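PDB 3HDQ: UDP-galactopyranose mutase from Deinococcus radiodurans, which probably interconverts UDP-galactopyranose and UDP-galactofuranose, using a bound FAD cofactor. Local coordinates for residues A68-D73 against H220-M225; G76-P81 against H311-R316; V111-D116 against N173-G178; L120-N125 against A197-R202. All coordinates share one frame; numbering follows the deposited sequence.

Interaction 1. Residues A68-D73 against H220-M225; sequences AYDCYD and HGYTRM
Asp70 meets the start of helix 222-229 with both of its carboxylate oxygens. Tyr222 N donates to Asp70 OD1 at 2.6 Å, on the syn side but 32° out of the carboxylate plane. Thr223 N reaches Asp70 OD2 at 3.1 Å from above that plane. A third hydrogen bond comes from the threonine hydroxyl: Thr223 OG1 donates to Asp70 O at 2.7 Å, in the carbonyl plane and on a lone pair. The torsion of Asp70 (chi1 61°), with CG between its backbone N and carbonyl carbon, turns the carboxylate to the helix end. This is N-terminal helix capping by a side chain distant in sequence; the N-cap residue, Gly221, has no side chain to do it, and a CB there would run into Asp70 OD1. The helix end probably stabilises the buried negative charge. One water extends the network, accepting from Arg224 N and donating to His220 O and, at 2.8 Å, to Asp70 OD2. Apolar packing involves Ala68, whose CB lies 4.3 Å from Tyr222 CD2, above one ring face and offset toward the rim. The phenol OH of Tyr222 bonds His85 O, next to the FAD site.

Interaction 2. Residues G76-P81 against H311-R316; sequences GVLIHP and HITGQR
Leu78 and Gln315 mark the closest backbone approach, their CA atoms 7.4 Å apart, and the two touching runs point 165° apart, nearly antiparallel. At this separation the side-chain amide of Gln315 spans the gap. Gln315 NE2 donates to Gly76 O at 2.9 Å, in the carbonyl plane of Gly76 and close to the glutamine's own amide plane. Leu78 N donates in turn to Gln315 OE1 at 2.8 Å, tilted 25° from the carbonyl plane. The amide thus offers its C=O and an N-H on the same side to the N-H and C=O of residues two apart, which the opposed C=O and N-H of a single trans peptide group could not do, and the paired bonds fix its rotation. A fully extended chain, with CG opposite the backbone N (chi1 -174°), carries it there. Replacing Gln315 with a leucine would probably leave Leu78 N and Gly76 O without these partners, with mainly the Thr313 and Ile312 packing and a water left to join the segments. That water joins Gln315 OE1, Leu78 O and Thr313 OG1. Thr313 OG1 also accepts from Gln315 N at 3.0 Å, an ST turn where the chain leaves helix 309-313. Beside it, Thr313 CG2 packs on Leu78 CD2 at 3.8 Å, and Ile312 CG2 approaches His80 CE1 at 4.4 Å. His80 ND1 is bonded to the backbone N of His85, an FAD-binding residue. Strand 78-79 pairs antiparallel with strand 71-72, whose Tyr72 touches Gln315; strand 320-336 packs on Val77 and Ile79, and Met217 of strand 214-218 touches both His80 and Ile312.

Interaction 3. Residues V111-D116 against N173-G178; sequences VLASVD and NKFFRG. With GDU (galactose-uridine-5'-diphosphate), chain K.
Phe175 reaches strand 111-115 with one side of its ring. From CB, the ring bond lies opposite the carbonyl carbon (chi1 -69°), and this swings the ring across the strand. CD2 is then the first ring atom to touch, 4.0 Å from Ala113 CB. CE2, the next atom, meets both Ala113 CB and Val115 CG2, and CZ at the tip keeps contact with the same valine methyl. Val115 CG2 stands over the ring face, 4.1 Å from the Phe175 centroid and 18° off the normal, which is CH-pi geometry. That methyl also lies 3.4 Å from Lys174 O, so it is wedged between ring and helix backbone. Its sister Val115 CG1 touches the aliphatic part of Lys174 at CG, 4.2 Å away. Farther out, Lys174 NZ stays 4.4 Å from Asp116 OD2, beyond a salt bridge; its salt-bridge partner is Asp170. The strand and helix axes approach to 9.1 Å and cross at 101°, almost perpendicular. On the helix, the backbone rather than the ring of Phe175 reads the ligand: uracil N3 of UDP-galactose donates to Phe175 O at 3.0 Å. Phe176 CD1 comes within 3.2 Å of the ligand's O2, obliquely to its ring. This is the uridine end of the substrate site, where helix 159-184, backed by strand 111-115 of the mixed sheet, holds the base, and Thr180 of the same helix also hydrogen-bonds the ligand.

Interaction 4. Residues L120-N125 against A197-R202; sequences LPIPIN and ARVPTR. With GDU (galactose-uridine-5'-diphosphate), chain K.
Pro123 and Val199 form the apolar centre, with Val199 CG1 lying 3.9 Å from Pro123 CA and also touching Ile122 CG1. Val199 divides its methyls: CG1, opposite the backbone N (chi1 -176°), packs on the protein, while CG2 touches the uracil of UDP-galactose, 3.7 Å from its C6. Further along the two segments, Thr201 CG2 rests on Ile124 CB at 3.8 Å. Pro123, preceded by a cis peptide, then leads to the polar rim: its CG sits over the centre of one face of the Arg202 guanidinium, 3.8 Å from CZ, and Arg202 NH1 is bonded to Arg208 O. The backbones join where Arg202 N donates to Ile124 O at 2.9 Å, with a C=O...N angle of 169°. A water links Ile124 N to Pro200 O, and Asn125 caps helix 126-133 through Thr128 N. At the outer edge Arg198 turns to the ligand instead of segment 120-125. A bend at chi3 (64°) lets both Arg198 NE and Arg198 NH2 donate to the alpha-phosphate oxygen O2A, at 2.9 and 3.0 Å, with O2A near the guanidinium plane. A leucine in place of Arg198 would probably leave O2A without this pair of donors and the diphosphate with less positive charge beside it. Asn372 accepts from Arg198 NH2, and Tyr370 makes a cation-pi contact, so the guanidinium is positioned by more than the phosphate. Apolar packing beside the base and paired, charge-assisted hydrogen bonds at the alpha-phosphate suggest that this loop grips the UDP part of the substrate.

The four contacts fall into two pairs. Interactions 1 and 2, centres about 9 Å apart, share the small antiparallel sheet of strands 71-72 and 78-79, and both touch the second subunit. Interactions 3 and 4, centres about 10 Å apart, share strands 111-115 and 118-122 at one end of the mixed sheet, and both touch UDP-galactose. The pairs stand about 26 to 30 Å apart between centres. Along the chain, all first segments precede the second ones, and 173-178 and 197-202 come before 220-225 and 311-316. The substrate-binding pair is therefore enclosed in sequence by contacts that tie the FAD-side region to later parts of the chain.

Interaction 1. Residues A68-D73 against H220-M225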
# COMPACT_ATOMS: atom_id res chain seq x y z
N ALA A 68 3.12 -7.59 -10.70
CA ALA A 68 2.03 -6.76 -11.17
C ALA A 68 1.66 -5.69 -10.15
O ALA A 68 0.73 -4.92 -10.34
CB ALA A 68 0.82 -7.62 -11.49
N TYR A 69 2.41 -5.66 -9.05
CA TYR A 69 2.18 -4.66 -8.03
C TYR A 69 2.24 -3.26 -8.64
O TYR A 69 3.11 -2.99 -9.48
CB TYR A 69 3.26 -4.80 -6.96
CG TYR A 69 3.28 -3.71 -5.91
CD1 TYR A 69 2.31 -3.66 -4.92
CD2 TYR A 69 4.28 -2.76 -5.88
CE1 TYR A 69 2.33 -2.69 -3.94
CE2 TYR A 69 4.32 -1.78 -4.91
CZ TYR A 69 3.33 -1.75 -3.94
OH TYR A 69 3.35 -0.79 -2.98
N ASP A 70 1.34 -2.38 -8.23
CA ASP A 70 1.47 -0.97 -8.59
C ASP A 70 1.34 -0.04 -7.37
O ASP A 70 0.84 -0.44 -6.32
CB ASP A 70 0.49 -0.57 -9.71
CG ASP A 70 -0.95 -0.76 -9.34
OD1 ASP A 70 -1.77 -0.90 -10.26
OD2 ASP A 70 -1.28 -0.76 -8.13
N CYS A 71 1.81 1.19 -7.52
CA CYS A 71 1.81 2.12 -6.41
C CYS A 71 1.96 3.55 -6.91
O CYS A 71 2.35 3.80 -8.06
CB CYS A 71 2.95 1.80 -5.46
SG CYS A 71 4.56 2.04 -6.23
N TYR A 72 1.64 4.50 -6.04
CA TYR A 72 1.80 5.91 -6.37
C TYR A 72 3.21 6.36 -6.02
O TYR A 72 3.71 6.07 -4.93
CB TYR A 72 0.75 6.73 -5.61
CG TYR A 72 -0.65 6.62 -6.16
CD1 TYR A 72 -1.15 7.57 -7.05
CD2 TYR A 72 -1.49 5.57 -5.79
CE1 TYR A 72 -2.43 7.48 -7.55
CE2 TYR A 72 -2.79 5.47 -6.30
CZ TYR A 72 -3.25 6.44 -7.18
OH TYR A 72 -4.52 6.37 -7.70
N ASP A 73 3.87 7.06 -6.95
CA ASP A 73 5.26 7.48 -6.74
C ASP A 73 5.36 8.80 -5.96
O ASP A 73 4.35 9.33 -5.51
CB ASP A 73 6.02 7.57 -8.06
CG ASP A 73 5.49 8.66 -8.99
OD1 ASP A 73 4.75 9.58 -8.57
OD2 ASP A 73 5.84 8.59 -10.18
N HIS A 220 -8.73 1.01 -10.40
CA HIS A 220 -7.87 1.68 -9.42
C HIS A 220 -6.52 1.00 -9.24
O HIS A 220 -5.86 1.16 -8.20
CB HIS A 220 -8.60 1.83 -8.09
CG HIS A 220 -9.96 2.44 -8.24
ND1 HIS A 220 -10.16 3.72 -8.70
CD2 HIS A 220 -11.20 1.93 -8.00
CE1 HIS A 220 -11.46 3.98 -8.74
NE2 HIS A 220 -12.10 2.91 -8.31
N GLY A 221 -6.12 0.24 -10.25
CA GLY A 221 -4.83 -0.41 -10.26
C GLY A 221 -4.86 -1.83 -9.73
O GLY A 221 -5.83 -2.27 -9.12
N TYR A 222 -3.77 -2.56 -9.97
CA TYR A 222 -3.64 -3.95 -9.56
C TYR A 222 -3.66 -4.14 -8.05
O TYR A 222 -4.30 -5.05 -7.54
CB TYR A 222 -2.33 -4.52 -10.13
CG TYR A 222 -2.34 -4.64 -11.63
CD1 TYR A 222 -1.73 -3.68 -12.43
CD2 TYR A 222 -2.99 -5.70 -12.26
CE1 TYR A 222 -1.76 -3.79 -13.81
CE2 TYR A 222 -3.02 -5.82 -13.63
CZ TYR A 222 -2.41 -4.86 -14.40
OH TYR A 222 -2.45 -4.98 -15.77
N THR A 223 -2.95 -3.28 -7.34
CA THR A 223 -2.78 -3.47 -5.90
C THR A 223 -4.12 -3.48 -5.17
O THR A 223 -4.39 -4.38 -4.35
CB THR A 223 -1.80 -2.45 -5.31
OG1 THR A 223 -0.51 -2.70 -5.86
CG2 THR A 223 -1.73 -2.55 -3.79
N ARG A 224 -4.97 -2.50 -5.48
CA ARG A 224 -6.34 -2.49 -4.99
C ARG A 224 -7.07 -3.81 -5.29
O ARG A 224 -7.74 -4.35 -4.42
CB ARG A 224 -7.10 -1.29 -5.57
CG ARG A 224 -6.59 0.04 -5.04
CD ARG A 224 -7.16 0.31 -3.66
NE ARG A 224 -8.62 0.33 -3.74
CZ ARG A 224 -9.32 1.40 -4.13
NH1 ARG A 224 -8.70 2.53 -4.45
NH2 ARG A 224 -10.65 1.33 -4.18
N MET A 225 -6.91 -4.32 -6.51
CA MET A 225 -7.54 -5.57 -6.91
C MET A 225 -7.01 -6.74 -6.06
O MET A 225 -7.78 -7.52 -5.49
CB MET A 225 -7.29 -5.85 -8.40
CG MET A 225 -7.85 -7.18 -8.91
SD MET A 225 -7.21 -7.63 -10.53
CE MET A 225 -5.58 -8.22 -10.07
O HOH W 1 -3.81 -0.24 -6.96

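Interaction 2. Residues G76-P81 against H311-R316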
# COMPACT_ATOMS: atom_id res chain seq x y z
N GLY A 76 2.98 11.46 -6.96
CA GLY A 76 1.57 11.13 -6.96
C GLY A 76 1.07 10.51 -8.26
O GLY A 76 -0.13 10.56 -8.56
N VAL A 77 1.97 9.95 -9.06
CA VAL A 77 1.57 9.26 -10.28
C VAL A 77 1.50 7.74 -10.05
O VAL A 77 2.43 7.15 -9.51
CB VAL A 77 2.53 9.56 -11.46
CG1 VAL A 77 2.10 8.81 -12.73
CG2 VAL A 77 2.60 11.06 -11.73
N LEU A 78 0.39 7.13 -10.44
CA LEU A 78 0.24 5.68 -10.36
C LEU A 78 1.18 4.98 -11.35
O LEU A 78 1.07 5.20 -12.54
CB LEU A 78 -1.21 5.29 -10.66
CG LEU A 78 -1.60 3.82 -10.55
CD1 LEU A 78 -1.38 3.29 -9.12
CD2 LEU A 78 -3.04 3.64 -10.98
N ILE A 79 2.11 4.17 -10.84
CA ILE A 79 3.10 3.49 -11.69
C ILE A 79 3.18 1.99 -11.44
O ILE A 79 2.62 1.47 -10.46
CB ILE A 79 4.51 4.02 -11.44
CG1 ILE A 79 4.93 3.64 -10.00
CG2 ILE A 79 4.58 5.51 -11.70
CD1 ILE A 79 6.37 3.85 -9.68
N HIS A 80 3.88 1.30 -12.32
CA HIS A 80 4.21 -0.12 -12.11
C HIS A 80 5.71 -0.25 -11.87
O HIS A 80 6.51 -0.14 -12.80
CB HIS A 80 3.81 -0.96 -13.32
CG HIS A 80 2.40 -0.75 -13.77
ND1 HIS A 80 1.88 -1.32 -14.91
CD2 HIS A 80 1.40 0.00 -13.24
CE1 HIS A 80 0.62 -0.95 -15.06
NE2 HIS A 80 0.30 -0.15 -14.06
N PRO A 81 6.10 -0.48 -10.62
CA PRO A 81 7.54 -0.55 -10.31
C PRO A 81 8.30 -1.57 -11.16
O PRO A 81 9.49 -1.35 -11.40
CB PRO A 81 7.58 -0.94 -8.83
CG PRO A 81 6.25 -0.49 -8.28
CD PRO A 81 5.26 -0.67 -9.42
N HIS A 311 -0.84 6.82 -20.01
CA HIS A 311 -1.52 6.25 -21.17
C HIS A 311 -2.26 4.99 -20.73
O HIS A 311 -3.35 4.70 -21.20
CB HIS A 311 -0.53 5.87 -22.28
CG HIS A 311 0.05 7.04 -23.04
ND1 HIS A 311 -0.60 7.64 -24.09
CD2 HIS A 311 1.24 7.68 -22.91
CE1 HIS A 311 0.15 8.61 -24.58
NE2 HIS A 311 1.27 8.66 -23.87
N ILE A 312 -1.63 4.24 -19.83
CA ILE A 312 -2.12 2.93 -19.45
C ILE A 312 -3.18 3.00 -18.35
O ILE A 312 -4.18 2.30 -18.40
CB ILE A 312 -0.96 2.00 -19.03
CG1 ILE A 312 0.06 1.87 -20.17
CG2 ILE A 312 -1.49 0.65 -18.62
CD1 ILE A 312 1.53 1.61 -19.72
N THR A 313 -2.97 3.88 -17.38
CA THR A 313 -3.89 4.02 -16.26
C THR A 313 -5.05 4.97 -16.54
O THR A 313 -6.08 4.91 -15.89
CB THR A 313 -3.17 4.56 -15.01
OG1 THR A 313 -2.71 5.89 -15.26
CG2 THR A 313 -1.97 3.67 -14.66
N GLY A 314 -4.87 5.86 -17.51
CA GLY A 314 -5.84 6.92 -17.72
C GLY A 314 -5.81 8.00 -16.64
O GLY A 314 -6.63 8.89 -16.65
N GLN A 315 -4.87 7.92 -15.69
CA GLN A 315 -4.77 8.94 -14.65
C GLN A 315 -4.61 10.35 -15.21
O GLN A 315 -3.88 10.55 -16.18
CB GLN A 315 -3.60 8.65 -13.69
CG GLN A 315 -3.53 9.60 -12.50
CD GLN A 315 -2.29 9.40 -11.64
OE1 GLN A 315 -1.35 8.70 -12.03
NE2 GLN A 315 -2.29 10.02 -10.46
N ARG A 316 -5.27 11.32 -14.59
CA ARG A 316 -5.05 12.73 -14.88
C ARG A 316 -4.05 13.34 -13.89
O ARG A 316 -4.17 13.13 -12.69
CB ARG A 316 -6.38 13.49 -14.81
CG ARG A 316 -6.26 14.95 -15.20
CD ARG A 316 -7.55 15.72 -14.94
NE ARG A 316 -7.29 17.16 -14.94
CZ ARG A 316 -8.23 18.10 -15.04
NH1 ARG A 316 -9.50 17.76 -15.15
NH2 ARG A 316 -7.88 19.38 -15.02
O HOH W 2 -0.58 6.90 -14.01

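Interaction 3. Residues V111-D116 against N173-G178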
# COMPACT_ATOMS: atom_id res chain seq x y z
N VAL A 111 1.79 0.10 -29.30
CA VAL A 111 3.23 0.24 -29.21
C VAL A 111 3.79 0.74 -30.54
O VAL A 111 3.35 0.32 -31.62
CB VAL A 111 3.88 -1.11 -28.85
CG1 VAL A 111 5.41 -0.96 -28.71
CG2 VAL A 111 3.23 -1.70 -27.59
N LEU A 112 4.76 1.65 -30.46
CA LEU A 112 5.46 2.13 -31.64
C LEU A 112 6.92 1.70 -31.56
O LEU A 112 7.53 1.76 -30.50
CB LEU A 112 5.35 3.65 -31.74
CG LEU A 112 4.36 4.34 -32.68
CD1 LEU A 112 3.17 3.50 -33.05
CD2 LEU A 112 3.90 5.67 -32.06
N ALA A 113 7.47 1.25 -32.68
CA ALA A 113 8.89 0.89 -32.72
C ALA A 113 9.69 1.98 -33.39
O ALA A 113 9.30 2.49 -34.44
CB ALA A 113 9.09 -0.45 -33.43
N SER A 114 10.81 2.35 -32.78
CA SER A 114 11.70 3.35 -33.34
C SER A 114 12.68 2.70 -34.32
O SER A 114 13.60 1.98 -33.92
CB SER A 114 12.44 4.08 -32.23
OG SER A 114 13.35 5.02 -32.76
N VAL A 115 12.46 2.95 -35.60
CA VAL A 115 13.22 2.31 -36.66
C VAL A 115 13.43 3.34 -37.75
O VAL A 115 12.48 4.00 -38.17
CB VAL A 115 12.42 1.12 -37.24
CG1 VAL A 115 12.97 0.71 -38.61
CG2 VAL A 115 12.44 -0.06 -36.27
N ASP A 116 14.67 3.49 -38.21
CA ASP A 116 14.99 4.50 -39.21
C ASP A 116 14.47 5.88 -38.81
O ASP A 116 13.98 6.64 -39.64
CB ASP A 116 14.40 4.11 -40.59
CG ASP A 116 15.09 2.90 -41.21
OD1 ASP A 116 16.10 2.43 -40.66
OD2 ASP A 116 14.61 2.42 -42.27
N ASN A 173 15.66 -7.95 -39.56
CA ASN A 173 16.81 -7.22 -39.03
C ASN A 173 16.39 -5.89 -38.41
O ASN A 173 17.04 -5.40 -37.47
CB ASN A 173 17.86 -6.95 -40.11
CG ASN A 173 18.53 -8.22 -40.62
OD1 ASN A 173 18.57 -9.25 -39.96
ND2 ASN A 173 19.09 -8.13 -41.82
N LYS A 174 15.31 -5.32 -38.92
CA LYS A 174 14.90 -3.99 -38.50
C LYS A 174 14.05 -3.94 -37.22
O LYS A 174 14.16 -3.00 -36.45
CB LYS A 174 14.22 -3.24 -39.65
CG LYS A 174 15.19 -2.34 -40.38
CD LYS A 174 14.78 -1.99 -41.78
CE LYS A 174 15.90 -1.19 -42.46
NZ LYS A 174 15.97 -1.44 -43.93
N PHE A 175 13.23 -4.97 -37.01
CA PHE A 175 12.30 -4.99 -35.88
C PHE A 175 12.62 -6.06 -34.82
O PHE A 175 12.35 -5.86 -33.64
CB PHE A 175 10.85 -5.15 -36.37
CG PHE A 175 10.33 -3.95 -37.12
CD1 PHE A 175 10.59 -3.78 -38.47
CD2 PHE A 175 9.57 -2.99 -36.46
CE1 PHE A 175 10.12 -2.67 -39.14
CE2 PHE A 175 9.10 -1.87 -37.13
CZ PHE A 175 9.38 -1.71 -38.47
N PHE A 176 13.18 -7.20 -35.23
CA PHE A 176 13.34 -8.34 -34.31
C PHE A 176 14.76 -8.68 -33.85
O PHE A 176 14.99 -8.88 -32.66
CB PHE A 176 12.66 -9.59 -34.87
CG PHE A 176 11.17 -9.51 -34.81
CD1 PHE A 176 10.50 -9.96 -33.69
CD2 PHE A 176 10.46 -8.97 -35.85
CE1 PHE A 176 9.13 -9.88 -33.63
CE2 PHE A 176 9.09 -8.88 -35.80
CZ PHE A 176 8.42 -9.33 -34.69
N ARG A 177 15.70 -8.77 -34.79
CA ARG A 177 17.05 -9.22 -34.44
C ARG A 177 17.67 -8.40 -33.32
O ARG A 177 18.05 -8.95 -32.29
CB ARG A 177 17.98 -9.24 -35.65
CG ARG A 177 19.32 -9.90 -35.34
CD ARG A 177 20.24 -9.96 -36.55
NE ARG A 177 20.43 -8.64 -37.14
CZ ARG A 177 21.48 -8.31 -37.89
NH1 ARG A 177 22.44 -9.20 -38.12
NH2 ARG A 177 21.57 -7.08 -38.39
N GLY A 178 17.77 -7.09 -33.53
CA GLY A 178 18.38 -6.21 -32.55
C GLY A 178 17.67 -6.21 -31.19
O GLY A 178 18.32 -6.22 -30.14
N1 GDU K . 10.15 -8.54 -30.07
C2 GDU K . 10.87 -7.81 -30.80
N3 GDU K . 10.85 -6.62 -31.21
C4 GDU K . 9.81 -5.91 -30.75
C5 GDU K . 8.85 -6.61 -29.85
C6 GDU K . 9.07 -7.90 -29.55
O2 GDU K . 12.00 -8.52 -31.30
O4 GDU K . 9.67 -4.72 -31.02
C1D GDU K . 10.45 -9.91 -29.75
C2D GDU K . 11.48 -10.19 -28.63
O2D GDU K . 12.13 -11.44 -28.80
C3D GDU K . 10.58 -10.17 -27.41
C4D GDU K . 9.43 -11.02 -27.95
O4D GDU K . 9.30 -10.66 -29.33
O3D GDU K . 11.22 -10.73 -26.28
C5D GDU K . 8.16 -11.06 -27.11
O5D GDU K . 7.69 -9.69 -27.13
PA GDU K . 6.89 -9.05 -25.91
O1A GDU K . 6.29 -7.77 -26.39
O2A GDU K . 5.81 -9.98 -25.54
O3A GDU K . 7.88 -8.69 -24.72
PB GDU K . 7.41 -8.62 -23.21
O1B GDU K . 8.69 -8.29 -22.53
O2B GDU K . 6.91 -9.88 -22.61
O3B GDU K . 6.40 -7.41 -22.90
C1' GDU K . 5.50 -7.13 -21.81
C2' GDU K . 4.16 -7.86 -22.08
C3' GDU K . 3.78 -7.53 -23.54
C4' GDU K . 3.42 -6.01 -23.60
C5' GDU K . 4.60 -5.20 -23.00
C6' GDU K . 4.26 -3.70 -22.73
O2' GDU K . 4.26 -9.27 -21.81
O3' GDU K . 2.68 -8.38 -23.94
O4' GDU K . 2.20 -5.81 -22.85
O5' GDU K . 5.27 -5.70 -21.81
O6' GDU K . 4.74 -2.83 -23.78

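Interaction 4. Residues L120-N125 against A197-R202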
# COMPACT_ATOMS: atom_id res chain seq x y z
N LEU A 120 6.97 3.60 -35.81
CA LEU A 120 6.17 2.73 -36.67
C LEU A 120 5.46 1.67 -35.85
O LEU A 120 6.01 1.19 -34.88
CB LEU A 120 7.10 2.06 -37.69
CG LEU A 120 7.25 2.66 -39.09
CD1 LEU A 120 6.85 4.13 -39.13
CD2 LEU A 120 8.67 2.45 -39.61
N PRO A 121 4.24 1.29 -36.27
CA PRO A 121 3.50 0.26 -35.53
C PRO A 121 4.25 -1.07 -35.46
O PRO A 121 4.79 -1.55 -36.47
CB PRO A 121 2.22 0.08 -36.36
CG PRO A 121 2.11 1.32 -37.19
CD PRO A 121 3.51 1.76 -37.45
N ILE A 122 4.30 -1.64 -34.26
CA ILE A 122 4.65 -3.04 -34.06
C ILE A 122 3.51 -3.57 -33.22
O ILE A 122 3.09 -2.91 -32.27
CB ILE A 122 6.01 -3.18 -33.31
CG1 ILE A 122 6.37 -4.64 -33.09
CG2 ILE A 122 6.00 -2.43 -31.98
CD1 ILE A 122 7.13 -5.26 -34.23
N PRO A 123 2.94 -4.73 -33.58
CA PRO A 123 3.26 -5.67 -34.66
C PRO A 123 3.41 -5.00 -36.03
O PRO A 123 2.73 -4.02 -36.32
CB PRO A 123 2.04 -6.60 -34.70
CG PRO A 123 1.42 -6.50 -33.39
CD PRO A 123 1.70 -5.11 -32.88
N ILE A 124 4.30 -5.54 -36.87
CA ILE A 124 4.43 -5.08 -38.25
C ILE A 124 3.08 -5.22 -38.95
O ILE A 124 2.46 -6.29 -38.89
CB ILE A 124 5.49 -5.90 -39.02
CG1 ILE A 124 6.88 -5.69 -38.39
CG2 ILE A 124 5.47 -5.54 -40.51
CD1 ILE A 124 8.00 -6.46 -39.07
N ASN A 125 2.62 -4.15 -39.60
CA ASN A 125 1.39 -4.21 -40.39
C ASN A 125 1.49 -3.47 -41.73
O ASN A 125 2.57 -2.99 -42.10
CB ASN A 125 0.19 -3.72 -39.58
CG ASN A 125 0.17 -2.21 -39.38
OD1 ASN A 125 0.95 -1.48 -39.99
ND2 ASN A 125 -0.73 -1.75 -38.52
N ALA A 197 7.36 -15.47 -31.95
CA ALA A 197 6.00 -15.79 -32.38
C ALA A 197 4.94 -15.09 -31.52
O ALA A 197 3.77 -15.03 -31.90
CB ALA A 197 5.77 -17.30 -32.37
N ARG A 198 5.35 -14.56 -30.37
CA ARG A 198 4.44 -13.79 -29.53
C ARG A 198 3.88 -12.56 -30.25
O ARG A 198 2.77 -12.11 -29.96
CB ARG A 198 5.13 -13.33 -28.24
CG ARG A 198 5.22 -14.41 -27.17
CD ARG A 198 6.12 -13.98 -26.00
NE ARG A 198 5.61 -12.82 -25.25
CZ ARG A 198 4.76 -12.90 -24.22
NH1 ARG A 198 4.30 -14.08 -23.84
NH2 ARG A 198 4.36 -11.80 -23.60
N VAL A 199 4.66 -12.02 -31.17
CA VAL A 199 4.26 -10.82 -31.89
C VAL A 199 3.87 -11.18 -33.32
O VAL A 199 4.72 -11.29 -34.19
CB VAL A 199 5.39 -9.78 -31.91
CG1 VAL A 199 4.94 -8.51 -32.58
CG2 VAL A 199 5.89 -9.52 -30.48
N PRO A 200 2.57 -11.31 -33.57
CA PRO A 200 2.15 -11.75 -34.91
C PRO A 200 2.43 -10.67 -35.97
O PRO A 200 2.45 -9.48 -35.64
CB PRO A 200 0.64 -11.90 -34.73
CG PRO A 200 0.30 -10.69 -33.84
CD PRO A 200 1.49 -10.59 -32.87
N THR A 201 2.68 -11.08 -37.21
CA THR A 201 2.72 -10.13 -38.31
C THR A 201 1.34 -10.01 -38.93
O THR A 201 0.62 -10.99 -39.03
CB THR A 201 3.75 -10.51 -39.39
OG1 THR A 201 4.02 -11.91 -39.32
CG2 THR A 201 5.05 -9.70 -39.18
N ARG A 202 0.98 -8.80 -39.33
CA ARG A 202 -0.35 -8.55 -39.85
C ARG A 202 -0.30 -8.01 -41.26
O ARG A 202 0.64 -7.31 -41.63
CB ARG A 202 -1.08 -7.55 -38.96
CG ARG A 202 -1.13 -7.97 -37.50
CD ARG A 202 -1.88 -6.94 -36.68
NE ARG A 202 -2.17 -7.45 -35.34
CZ ARG A 202 -2.32 -6.67 -34.28
NH1 ARG A 202 -2.20 -5.35 -34.40
NH2 ARG A 202 -2.57 -7.20 -33.10
N1 GDU K . 10.15 -8.54 -30.07
C2 GDU K . 10.87 -7.81 -30.80
N3 GDU K . 10.85 -6.62 -31.21
C4 GDU K . 9.81 -5.91 -30.75
C5 GDU K . 8.85 -6.61 -29.85
C6 GDU K . 9.07 -7.90 -29.55
O2 GDU K . 12.00 -8.52 -31.30
O4 GDU K . 9.67 -4.72 -31.02
C1D GDU K . 10.45 -9.91 -29.75
C2D GDU K . 11.48 -10.19 -28.63
O2D GDU K . 12.13 -11.44 -28.80
C3D GDU K . 10.58 -10.17 -27.41
C4D GDU K . 9.43 -11.02 -27.95
O4D GDU K . 9.30 -10.66 -29.33
O3D GDU K . 11.22 -10.73 -26.28
C5D GDU K . 8.16 -11.06 -27.11
O5D GDU K . 7.69 -9.69 -27.13
PA GDU K . 6.89 -9.05 -25.91
O1A GDU K . 6.29 -7.77 -26.39
O2A GDU K . 5.81 -9.98 -25.54
O3A GDU K . 7.88 -8.69 -24.72
PB GDU K . 7.41 -8.62 -23.21
O1B GDU K . 8.69 -8.29 -22.53
O2B GDU K . 6.91 -9.88 -22.61
O3B GDU K . 6.40 -7.41 -22.90
C1' GDU K . 5.50 -7.13 -21.81
C2' GDU K . 4.16 -7.86 -22.08
C3' GDU K . 3.78 -7.53 -23.54
C4' GDU K . 3.42 -6.01 -23.60
C5' GDU K . 4.60 -5.20 -23.00
C6' GDU K . 4.26 -3.70 -22.73
O2' GDU K . 4.26 -9.27 -21.81
O3' GDU K . 2.68 -8.38 -23.94
O4' GDU K . 2.20 -5.81 -22.85
O5' GDU K . 5.27 -5.70 -21.81
O6' GDU K . 4.74 -2.83 -23.78
O HOH W 3 5.17 -8.19 -36.33